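Local coordinates for protein cyclase (Streptomyces sp. R1128, PDB 3TFZ) that probably cyclises and aromatises the first ring of a nascent polyketide chain in the R1128 pathway, acting as an aromatase/cyclase of the Bet v 1-like helix-grip type, at residues Glu8-Val13 with Arg105-Leu110; Ala74-Ala79 with Trp96-Leu101; Ala14-Leu19 with Arg159-Ala164; Gln50-His55 with Ser67-Asp72. One frame throughout, in Å; residues are numbered along the deposited sequence.

Interaction 1 of 4, residues Glu8-Val13 with Arg105-Leu110; sequences EHTVTV and RTQLVL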
# COMPACT_ATOMS: atom_id res chain seq x y z
N GLU A 8 2.70 -1.64 5.91
CA GLU A 8 1.67 -2.19 5.02
C GLU A 8 1.90 -1.67 3.65
O GLU A 8 2.08 -0.49 3.47
CB GLU A 8 0.24 -1.86 5.48
CG GLU A 8 0.02 -2.18 6.85
CD GLU A 8 -1.45 -2.16 7.24
OE1 GLU A 8 -2.28 -2.15 6.34
OE2 GLU A 8 -1.76 -2.07 8.45
N HIS A 9 1.87 -2.54 2.68
CA HIS A 9 2.12 -2.10 1.29
C HIS A 9 1.00 -2.71 0.45
O HIS A 9 0.47 -3.73 0.86
CB HIS A 9 3.47 -2.52 0.73
CG HIS A 9 4.65 -1.88 1.40
ND1 HIS A 9 5.09 -2.25 2.67
CD2 HIS A 9 5.51 -0.92 0.98
CE1 HIS A 9 6.16 -1.55 2.99
NE2 HIS A 9 6.43 -0.74 1.98
N THR A 10 0.70 -2.12 -0.71
CA THR A 10 -0.39 -2.64 -1.53
C THR A 10 -0.11 -2.38 -3.00
O THR A 10 0.67 -1.49 -3.33
CB THR A 10 -1.82 -2.08 -1.04
OG1 THR A 10 -2.87 -2.80 -1.64
CG2 THR A 10 -2.03 -0.52 -1.24
N VAL A 11 -0.82 -3.16 -3.83
CA VAL A 11 -0.86 -3.08 -5.32
C VAL A 11 -2.26 -3.58 -5.74
O VAL A 11 -2.91 -4.33 -4.96
CB VAL A 11 0.33 -3.96 -5.75
CG1 VAL A 11 0.10 -5.52 -6.01
CG2 VAL A 11 1.61 -3.18 -6.19
N THR A 12 -2.76 -3.10 -6.89
CA THR A 12 -4.04 -3.42 -7.48
C THR A 12 -3.67 -4.40 -8.55
O THR A 12 -2.88 -4.05 -9.41
CB THR A 12 -4.69 -2.15 -8.10
OG1 THR A 12 -5.07 -1.27 -7.06
CG2 THR A 12 -5.99 -2.48 -8.77
N VAL A 13 -4.22 -5.62 -8.50
CA VAL A 13 -3.89 -6.70 -9.49
C VAL A 13 -4.99 -6.80 -10.56
O VAL A 13 -6.20 -6.89 -10.24
CB VAL A 13 -3.68 -8.04 -8.82
CG1 VAL A 13 -3.17 -9.20 -9.84
CG2 VAL A 13 -2.62 -7.88 -7.66
N ARG A 105 -10.69 -7.20 -10.81
CA ARG A 105 -9.55 -6.59 -10.13
C ARG A 105 -9.52 -6.93 -8.68
O ARG A 105 -10.57 -7.23 -8.11
CB ARG A 105 -9.49 -5.08 -10.32
CG ARG A 105 -9.47 -4.69 -11.78
CD ARG A 105 -9.50 -3.16 -11.87
NE ARG A 105 -10.77 -2.61 -11.42
CZ ARG A 105 -10.89 -1.38 -10.95
NH1 ARG A 105 -9.81 -0.61 -10.83
NH2 ARG A 105 -12.08 -0.94 -10.55
N THR A 106 -8.32 -6.94 -8.10
CA THR A 106 -8.16 -7.40 -6.73
C THR A 106 -7.24 -6.37 -6.10
O THR A 106 -6.24 -6.00 -6.66
CB THR A 106 -7.46 -8.80 -6.75
OG1 THR A 106 -8.27 -9.73 -7.39
CG2 THR A 106 -7.14 -9.40 -5.40
N GLN A 107 -7.54 -5.93 -4.89
CA GLN A 107 -6.57 -5.18 -4.11
C GLN A 107 -5.70 -6.21 -3.32
O GLN A 107 -6.22 -7.06 -2.58
CB GLN A 107 -7.31 -4.28 -3.12
CG GLN A 107 -6.46 -3.17 -2.41
CD GLN A 107 -6.13 -2.07 -3.35
OE1 GLN A 107 -7.00 -1.42 -3.94
NE2 GLN A 107 -4.85 -1.84 -3.53
N LEU A 108 -4.38 -6.09 -3.45
CA LEU A 108 -3.44 -7.03 -2.83
C LEU A 108 -2.62 -6.30 -1.71
O LEU A 108 -1.95 -5.31 -1.96
CB LEU A 108 -2.50 -7.73 -3.89
CG LEU A 108 -1.55 -8.77 -3.26
CD1 LEU A 108 -2.30 -10.00 -2.59
CD2 LEU A 108 -0.60 -9.33 -4.29
N VAL A 109 -2.70 -6.82 -0.50
CA VAL A 109 -2.02 -6.30 0.63
C VAL A 109 -1.06 -7.32 1.33
O VAL A 109 -1.39 -8.48 1.55
CB VAL A 109 -3.04 -5.75 1.67
CG1 VAL A 109 -2.30 -5.09 2.91
CG2 VAL A 109 -3.94 -4.71 1.00
N LEU A 110 0.10 -6.78 1.73
CA LEU A 110 1.14 -7.50 2.45
C LEU A 110 1.55 -6.57 3.67
O LEU A 110 1.91 -5.44 3.45
CB LEU A 110 2.33 -7.80 1.54
CG LEU A 110 3.50 -8.50 2.23
CD1 LEU A 110 3.07 -9.78 2.90
CD2 LEU A 110 4.59 -8.81 1.21
O HOH W 1 4.65 -4.79 4.03
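Thr10 OG1 is held between two partners on strand 105-110: it donates to Leu108 O at 2.7 Å and accepts from Gln107 NE2 at 2.9 Å. With OG1 anti to the backbone N (chi1 -167°), the hydroxyl reaches across to the neighbouring strand and comes to Leu108 O from well above the carbonyl plane. Leu108 O also takes Val11 N, at 3.1 Å and within that plane, so one carbonyl accepts two donors. The Gln107 chain bends at chi2 (73°) and crosses the Thr10 side chain at about a right angle. A valine here in place of Thr10 would probably leave Gln107 NE2 without this acceptor and Leu108 O with the Val11 N-H but not the hydroxyl. Backbone bonds pair His9 with Leu110, Val11 with Leu108 and Val13 with Thr106, the shortest being Leu108 N to Val11 O at 2.7 Å. This antiparallel pairing joins the first strand of the helix-grip sheet, 5-13, to its last, 105-116. Thr10, Thr12, Gln107 and Val109 share the face turned to the second subunit, whose Arg97 NH1 bonds both Gln107 OE1 and Thr12 OG1. The other face, with Val11, Val13 and Leu108 as its apolar middle, is covered by helices 17-25 and 131-164: Val13 CG2 lies 3.8 Å from Leu108 CB, and Val11, directly paired with Leu108 and pointing the same way, brings CG1 to 4.0 Å from the same CB. At the end of the pairing a water links His9 ND1 to Leu110 O, while His9 NE2 bonds Glu143 of the long helix.

Interaction 2 of 4, residues Ala74-Ala79 with Trp96-Leu101; sequences ARRVIA and WRAFTL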
# COMPACT_ATOMS: atom_id res chain seq x y z
N ALA A 74 -11.36 -18.55 2.69
CA ALA A 74 -12.71 -17.98 2.72
C ALA A 74 -12.51 -16.51 3.10
O ALA A 74 -13.17 -15.61 2.55
CB ALA A 74 -13.60 -18.72 3.71
N ARG A 75 -11.52 -16.30 3.95
CA ARG A 75 -11.21 -14.96 4.49
C ARG A 75 -10.28 -14.17 3.46
O ARG A 75 -10.26 -12.93 3.45
CB ARG A 75 -10.84 -15.11 6.03
CG ARG A 75 -10.73 -13.88 6.84
CD ARG A 75 -11.57 -13.77 8.17
NE ARG A 75 -11.20 -14.92 8.90
CZ ARG A 75 -11.76 -15.62 9.87
NH1 ARG A 75 -12.83 -15.32 10.64
NH2 ARG A 75 -11.10 -16.74 10.06
N ARG A 76 -9.72 -14.92 2.47
CA ARG A 76 -8.61 -14.54 1.54
C ARG A 76 -7.41 -13.86 2.23
O ARG A 76 -6.97 -12.74 1.83
CB ARG A 76 -9.02 -13.71 0.33
CG ARG A 76 -10.32 -14.03 -0.33
CD ARG A 76 -10.67 -12.86 -1.33
NE ARG A 76 -11.92 -13.09 -2.01
CZ ARG A 76 -12.10 -14.02 -2.93
NH1 ARG A 76 -11.12 -14.82 -3.24
NH2 ARG A 76 -13.26 -14.14 -3.54
N VAL A 77 -6.86 -14.57 3.20
CA VAL A 77 -5.84 -14.08 4.05
C VAL A 77 -4.83 -15.26 4.31
O VAL A 77 -5.26 -16.42 4.54
CB VAL A 77 -6.47 -13.65 5.42
CG1 VAL A 77 -5.36 -13.57 6.51
CG2 VAL A 77 -7.18 -12.30 5.30
N ILE A 78 -3.52 -14.99 4.21
CA ILE A 78 -2.52 -15.92 4.68
C ILE A 78 -1.78 -15.22 5.77
O ILE A 78 -1.15 -14.22 5.48
CB ILE A 78 -1.56 -16.41 3.59
CG1 ILE A 78 -2.32 -17.08 2.39
CG2 ILE A 78 -0.46 -17.35 4.25
CD1 ILE A 78 -1.46 -17.35 1.17
N ALA A 79 -1.97 -15.66 7.03
CA ALA A 79 -1.18 -15.21 8.21
C ALA A 79 0.16 -16.01 8.21
O ALA A 79 0.18 -17.24 8.06
CB ALA A 79 -1.95 -15.49 9.54
N TRP A 96 -0.88 -11.72 4.20
CA TRP A 96 -1.34 -11.36 2.85
C TRP A 96 -2.84 -11.25 2.92
O TRP A 96 -3.43 -12.12 3.51
CB TRP A 96 -1.09 -12.48 1.85
CG TRP A 96 0.32 -12.73 1.52
CD1 TRP A 96 1.09 -13.68 2.07
CD2 TRP A 96 1.16 -12.06 0.50
NE1 TRP A 96 2.35 -13.64 1.51
CE2 TRP A 96 2.40 -12.71 0.50
CE3 TRP A 96 0.94 -11.03 -0.44
CZ2 TRP A 96 3.48 -12.37 -0.39
CZ3 TRP A 96 2.03 -10.67 -1.37
CH2 TRP A 96 3.27 -11.35 -1.31
N ARG A 97 -3.43 -10.22 2.28
CA ARG A 97 -4.85 -10.02 2.19
C ARG A 97 -5.19 -9.59 0.73
O ARG A 97 -4.69 -8.59 0.27
CB ARG A 97 -5.29 -8.90 3.12
CG ARG A 97 -4.82 -9.02 4.63
CD ARG A 97 -4.86 -7.62 5.30
NE ARG A 97 -4.50 -7.70 6.71
CZ ARG A 97 -4.41 -6.68 7.55
NH1 ARG A 97 -4.68 -5.46 7.15
NH2 ARG A 97 -4.09 -6.90 8.83
N ALA A 98 -6.13 -10.29 0.08
CA ALA A 98 -6.60 -10.07 -1.26
C ALA A 98 -8.05 -9.62 -1.16
O ALA A 98 -8.83 -10.37 -0.71
CB ALA A 98 -6.54 -11.38 -2.02
N PHE A 99 -8.44 -8.44 -1.60
CA PHE A 99 -9.80 -8.00 -1.57
C PHE A 99 -10.36 -7.95 -3.01
O PHE A 99 -9.67 -7.53 -3.92
CB PHE A 99 -9.87 -6.64 -0.96
CG PHE A 99 -9.33 -6.57 0.49
CD1 PHE A 99 -10.19 -6.69 1.54
CD2 PHE A 99 -8.01 -6.21 0.76
CE1 PHE A 99 -9.71 -6.61 2.82
CE2 PHE A 99 -7.57 -6.10 1.96
CZ PHE A 99 -8.45 -6.29 3.04
N THR A 100 -11.57 -8.47 -3.22
CA THR A 100 -12.35 -8.17 -4.41
C THR A 100 -12.58 -6.65 -4.54
O THR A 100 -13.22 -6.00 -3.62
CB THR A 100 -13.72 -8.87 -4.29
OG1 THR A 100 -13.48 -10.28 -4.38
CG2 THR A 100 -14.56 -8.49 -5.37
N LEU A 101 -12.06 -6.08 -5.63
CA LEU A 101 -12.28 -4.70 -5.97
C LEU A 101 -13.43 -4.71 -7.00
O LEU A 101 -14.49 -4.06 -6.81
CB LEU A 101 -10.98 -4.09 -6.53
CG LEU A 101 -10.99 -2.61 -7.00
CD1 LEU A 101 -11.53 -1.58 -5.97
CD2 LEU A 101 -9.60 -2.24 -7.38
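The indole of Trp96 meets Ile78 obliquely, CD1 lying 4.1 Å from Ile78 CB, and the Arg76 guanidinium is likewise oblique to Ala98 O and to Thr100 OG1. The Arg76 chain, extended from CG to NE, runs beside strand 96-100, its CD only 3.2 Å from Ala98 O, and carries the charged end to a salt bridge with Asp18 of helix 17-25. On the other face of the sheet Val77 CG2 lies alongside Arg97 CG at 4.1 Å, the two side chains pointing the same way; the Arg97 guanidinium pairs with Glu95. Main-chain bonds set the antiparallel register of this hairpin: Trp96 N to Ile78 O at 2.8 Å, Ile78 N to Trp96 O at 3.0 Å and Ala98 N to Arg76 O at 3.1 Å. Arg76 has positive phi (45°) and, with Val77, faces Asp72 of strand 61-72, on the other side of strand 77-82, in a G1 beta bulge. Strand 96-100 is bordered on its other side by 105-116; helix 17-25 packs on Arg76, Ile78 and Thr100, and Trp96 reaches Leu150 and Val153 of helix 131-164.

Interaction 3 of 4, residues Ala14-Leu19 with Arg159-Ala164; sequences AAPADL and RRVRAA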
# COMPACT_ATOMS: atom_id res chain seq x y z
N ALA A 14 -4.62 -6.72 -11.85
CA ALA A 14 -5.68 -6.79 -12.86
C ALA A 14 -5.99 -8.30 -13.06
O ALA A 14 -5.69 -8.83 -14.11
CB ALA A 14 -5.23 -6.11 -14.20
N ALA A 15 -6.50 -9.00 -12.03
CA ALA A 15 -6.94 -10.44 -12.10
C ALA A 15 -8.01 -10.63 -11.05
O ALA A 15 -7.99 -9.91 -10.02
CB ALA A 15 -5.76 -11.42 -11.81
N PRO A 16 -8.92 -11.65 -11.23
CA PRO A 16 -9.94 -11.91 -10.13
C PRO A 16 -9.30 -12.44 -8.81
O PRO A 16 -8.24 -13.05 -8.83
CB PRO A 16 -10.87 -13.00 -10.77
CG PRO A 16 -10.54 -12.95 -12.41
CD PRO A 16 -9.02 -12.65 -12.32
N ALA A 17 -9.99 -12.28 -7.69
CA ALA A 17 -9.40 -12.47 -6.36
C ALA A 17 -9.10 -13.92 -6.14
O ALA A 17 -8.13 -14.24 -5.53
CB ALA A 17 -10.32 -11.87 -5.27
N ASP A 18 -9.90 -14.81 -6.69
CA ASP A 18 -9.69 -16.25 -6.69
C ASP A 18 -8.41 -16.67 -7.43
O ASP A 18 -7.72 -17.58 -6.99
CB ASP A 18 -10.96 -17.01 -7.23
CG ASP A 18 -12.16 -16.94 -6.25
OD1 ASP A 18 -12.02 -16.45 -5.08
OD2 ASP A 18 -13.26 -17.34 -6.62
N LEU A 19 -8.08 -16.03 -8.55
CA LEU A 19 -6.85 -16.37 -9.21
C LEU A 19 -5.60 -15.91 -8.39
O LEU A 19 -4.53 -16.61 -8.29
CB LEU A 19 -6.91 -15.82 -10.60
CG LEU A 19 -5.69 -16.16 -11.48
CD1 LEU A 19 -5.59 -17.73 -11.53
CD2 LEU A 19 -6.04 -15.61 -12.81
N ARG A 159 -0.06 -12.55 -15.89
CA ARG A 159 0.44 -13.63 -16.74
C ARG A 159 -0.57 -14.77 -16.96
O ARG A 159 -0.66 -15.30 -18.04
CB ARG A 159 1.57 -14.26 -15.95
CG ARG A 159 2.51 -14.95 -16.68
CD ARG A 159 3.90 -15.14 -15.95
NE ARG A 159 4.61 -13.88 -15.76
CZ ARG A 159 5.20 -13.48 -14.62
NH1 ARG A 159 5.25 -14.26 -13.50
NH2 ARG A 159 5.81 -12.27 -14.60
N ARG A 160 -1.20 -15.24 -15.89
CA ARG A 160 -2.20 -16.29 -15.92
C ARG A 160 -3.54 -15.91 -16.53
O ARG A 160 -4.16 -16.74 -17.17
CB ARG A 160 -2.44 -16.87 -14.51
CG ARG A 160 -1.20 -17.47 -13.94
CD ARG A 160 -1.53 -18.44 -12.90
NE ARG A 160 -0.30 -18.79 -12.20
CZ ARG A 160 -0.20 -19.73 -11.25
NH1 ARG A 160 -1.28 -20.42 -10.82
NH2 ARG A 160 0.99 -19.98 -10.72
N VAL A 161 -4.00 -14.69 -16.28
CA VAL A 161 -5.06 -14.10 -17.08
C VAL A 161 -4.76 -14.09 -18.59
O VAL A 161 -5.68 -14.45 -19.38
CB VAL A 161 -5.47 -12.63 -16.62
CG1 VAL A 161 -6.57 -12.11 -17.60
CG2 VAL A 161 -6.00 -12.63 -15.23
N ARG A 162 -3.57 -13.60 -19.01
CA ARG A 162 -3.22 -13.77 -20.42
C ARG A 162 -3.34 -15.21 -20.89
O ARG A 162 -3.93 -15.44 -21.93
CB ARG A 162 -1.82 -13.22 -20.79
CG ARG A 162 -1.77 -11.79 -20.55
CD ARG A 162 -0.64 -11.14 -21.16
NE ARG A 162 0.66 -11.76 -20.91
CZ ARG A 162 1.51 -11.52 -19.90
NH1 ARG A 162 1.21 -10.67 -18.90
NH2 ARG A 162 2.68 -12.18 -19.92
N ALA A 163 -2.71 -16.17 -20.19
CA ALA A 163 -2.69 -17.58 -20.68
C ALA A 163 -4.09 -18.22 -20.71
O ALA A 163 -4.36 -18.98 -21.63
CB ALA A 163 -1.74 -18.45 -19.89
N ALA A 164 -4.98 -17.90 -19.75
CA ALA A 164 -6.41 -18.37 -19.80
C ALA A 164 -7.26 -17.65 -20.82
O ALA A 164 -8.26 -18.16 -21.26
CB ALA A 164 -7.13 -18.34 -18.39
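Val161 packs on Ala15, Pro16 and Leu19 in a small apolar surface contact, where the last turns of the long C-terminal helix 131-164 meet the turn that leads from strand 5-13 into helix 17-25. One methyl does most of the touching: Val161 CG2 sits 3.6 Å from Ala15 CB, 3.8 Å from Leu19 CD2 and 4.2 Å from Pro16 CD. Val161 CG1 stands anti to the backbone N (chi1 178°), which puts CG2 beside that N, on the side where the three partners converge. Leu19 comes from the first helical turn and crosses Val161 at a slant; its CD2 also reaches Arg160 CB at 4.2 Å. Pro16 occupies the N-cap position of helix 17-25, and its carbonyl accepts a weak bond from Leu19 N at 3.0 Å. The Arg160 chain is extended from CG to NE and contributes only its aliphatic base here, its charged end forming a salt bridge with Glu156 one turn earlier. Polar ties lie around the patch: Ala14 N bonds Glu158 of the same long helix, while Ala15 O accepts from Thr106 on the neighbouring strand. Between the two segments themselves the contact is made of methyl and methylene groups without polar pairing, which implies van der Waals and hydrophobic contact with little directional constraint.

Interaction 4 of 4, residues Gln50-His55 with Ser67-Asp72; sequences QVVRLH and SRRDLD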
# COMPACT_ATOMS: atom_id res chain seq x y z
N GLN A 50 0.68 -24.57 6.16
CA GLN A 50 1.93 -25.03 5.59
C GLN A 50 3.09 -24.49 6.46
O GLN A 50 3.11 -23.31 6.82
CB GLN A 50 2.17 -24.38 4.22
CG GLN A 50 1.32 -24.88 3.07
CD GLN A 50 1.21 -23.90 1.96
OE1 GLN A 50 1.65 -22.75 2.13
NE2 GLN A 50 0.63 -24.32 0.79
N VAL A 51 4.05 -25.37 6.81
CA VAL A 51 5.30 -24.90 7.37
C VAL A 51 6.36 -25.08 6.29
O VAL A 51 6.54 -26.17 5.68
CB VAL A 51 5.69 -25.62 8.71
CG1 VAL A 51 6.99 -25.02 9.32
CG2 VAL A 51 4.58 -25.56 9.73
N VAL A 52 7.15 -24.04 6.12
CA VAL A 52 7.89 -23.94 4.87
C VAL A 52 9.28 -23.36 5.14
O VAL A 52 9.44 -22.32 5.76
CB VAL A 52 7.01 -23.18 3.73
CG1 VAL A 52 7.47 -21.83 3.52
CG2 VAL A 52 7.10 -23.82 2.44
N ARG A 53 10.27 -24.07 4.63
CA ARG A 53 11.64 -23.59 4.63
C ARG A 53 12.01 -22.81 3.32
O ARG A 53 11.75 -23.27 2.26
CB ARG A 53 12.54 -24.77 4.87
CG ARG A 53 13.96 -24.49 4.67
CD ARG A 53 14.24 -23.25 5.34
NE ARG A 53 15.60 -23.22 5.90
CZ ARG A 53 16.08 -24.13 6.73
NH1 ARG A 53 15.34 -25.21 6.94
NH2 ARG A 53 17.32 -23.98 7.25
N LEU A 54 12.58 -21.60 3.45
CA LEU A 54 12.80 -20.69 2.31
C LEU A 54 14.24 -20.24 2.24
O LEU A 54 14.79 -19.80 3.20
CB LEU A 54 11.86 -19.48 2.40
CG LEU A 54 10.35 -19.75 2.19
CD1 LEU A 54 9.41 -18.89 3.01
CD2 LEU A 54 10.00 -19.61 0.72
N HIS A 55 14.84 -20.31 1.07
CA HIS A 55 16.17 -19.68 0.74
C HIS A 55 15.89 -18.48 -0.17
O HIS A 55 15.33 -18.65 -1.24
CB HIS A 55 17.20 -20.69 0.07
CG HIS A 55 17.47 -21.89 0.93
ND1 HIS A 55 16.48 -22.82 1.25
CD2 HIS A 55 18.57 -22.24 1.65
CE1 HIS A 55 16.99 -23.70 2.10
NE2 HIS A 55 18.26 -23.39 2.34
N SER A 67 8.79 -20.31 7.85
CA SER A 67 7.53 -19.78 8.34
C SER A 67 6.42 -20.72 8.39
O SER A 67 6.30 -21.66 7.55
CB SER A 67 7.01 -18.59 7.50
OG SER A 67 7.15 -19.00 6.21
N ARG A 68 5.56 -20.45 9.39
CA ARG A 68 4.26 -21.09 9.50
C ARG A 68 3.26 -20.19 8.82
O ARG A 68 3.09 -19.03 9.21
CB ARG A 68 3.87 -21.39 10.92
CG ARG A 68 2.49 -22.12 10.97
CD ARG A 68 1.94 -22.31 12.42
NE ARG A 68 2.51 -23.57 12.90
CZ ARG A 68 1.91 -24.76 12.72
NH1 ARG A 68 0.68 -24.79 12.16
NH2 ARG A 68 2.50 -25.89 13.15
N ARG A 69 2.68 -20.71 7.72
CA ARG A 69 1.57 -20.02 6.97
C ARG A 69 0.23 -20.63 7.31
O ARG A 69 0.05 -21.85 7.14
CB ARG A 69 1.76 -20.09 5.45
CG ARG A 69 3.13 -19.41 5.01
CD ARG A 69 3.70 -20.03 3.72
NE ARG A 69 2.73 -20.41 2.62
CZ ARG A 69 2.27 -19.58 1.67
NH1 ARG A 69 2.67 -18.31 1.64
NH2 ARG A 69 1.42 -20.04 0.74
N ASP A 70 -0.68 -19.80 7.82
CA ASP A 70 -2.02 -20.25 8.13
C ASP A 70 -2.87 -19.75 7.01
O ASP A 70 -3.00 -18.56 6.88
CB ASP A 70 -2.48 -19.72 9.48
CG ASP A 70 -1.70 -20.43 10.69
OD1 ASP A 70 -1.60 -21.72 10.69
OD2 ASP A 70 -1.15 -19.74 11.63
N LEU A 71 -3.41 -20.63 6.18
CA LEU A 71 -4.08 -20.21 4.97
C LEU A 71 -5.61 -20.22 5.17
O LEU A 71 -6.15 -21.18 5.68
CB LEU A 71 -3.70 -21.13 3.77
CG LEU A 71 -2.26 -21.09 3.13
CD1 LEU A 71 -1.30 -21.99 3.89
CD2 LEU A 71 -2.37 -21.54 1.68
N ASP A 72 -6.30 -19.15 4.76
CA ASP A 72 -7.74 -19.00 5.02
C ASP A 72 -8.37 -18.48 3.74
O ASP A 72 -8.48 -17.25 3.53
CB ASP A 72 -7.91 -17.98 6.16
CG ASP A 72 -9.33 -17.88 6.66
OD1 ASP A 72 -9.51 -17.49 7.82
OD2 ASP A 72 -10.27 -18.19 5.93
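Gln50 and Arg69 face each other across a beta hairpin, strands 49-58 and 61-72 of the helix-grip sheet, and are joined through both backbone and side chain. Gln50 OE1 takes Arg69 NE at 2.6 Å, nearly straight on to the amide C=O and in the guanidinium plane, plus a weak bond from Arg69 NH2 at 3.1 Å. The two flat groups are nearly coplanar (16° apart). Gln50 NE2 is satisfied by Ala25 O, and Arg69 NH1 and NH2 by Tyr30 OH and Leu24 O, so this buried pair ties the hairpin to helix 17-25 and the residues after it. A leucine at Arg69 would probably leave Gln50 OE1 without these donors, and the Tyr30 hydroxyl and Leu24 carbonyl without their mate. In the main chain, Arg69 N gives to Gln50 O at 2.8 Å and Gln50 N to Arg69 O at 3.0 Å; Val52 and Ser67 make the second reciprocal pair. Ser67 OG bonds a bound cyclohexylpropylsulfonate, probably from crystallisation, and touches Leu54 CD1 and Val52 CG1. On the opposite face of the sheet, Val51 CG2 lies over one face of the Arg68 guanidinium, 4.0 Å from Arg68 NH2.

In the fold
Interactions 1, 2 and 4 lie in the one antiparallel sheet, and interaction 3 joins the two helices that pack against it. Interaction 2 borders both others: strand 89-100 adjoins 105-116, and strand 77-82 adjoins 61-72. Interactions 1 and 2 have centres about 10 Å apart, whereas those of 1 and 4 are about 20 Å apart, on opposite sides of the chain's centre. Along the chain, interactions 4 and 2 come in series, both nested within the loops closed by 1 and 3, which interlock. Thr106 and Arg76 link the sheet to 14-19. Interactions 1 and 2 meet the second subunit; Trp96, Leu110 and Ser67 lie near the bound cyclohexylpropylsulfonate, which may mark the interior pocket.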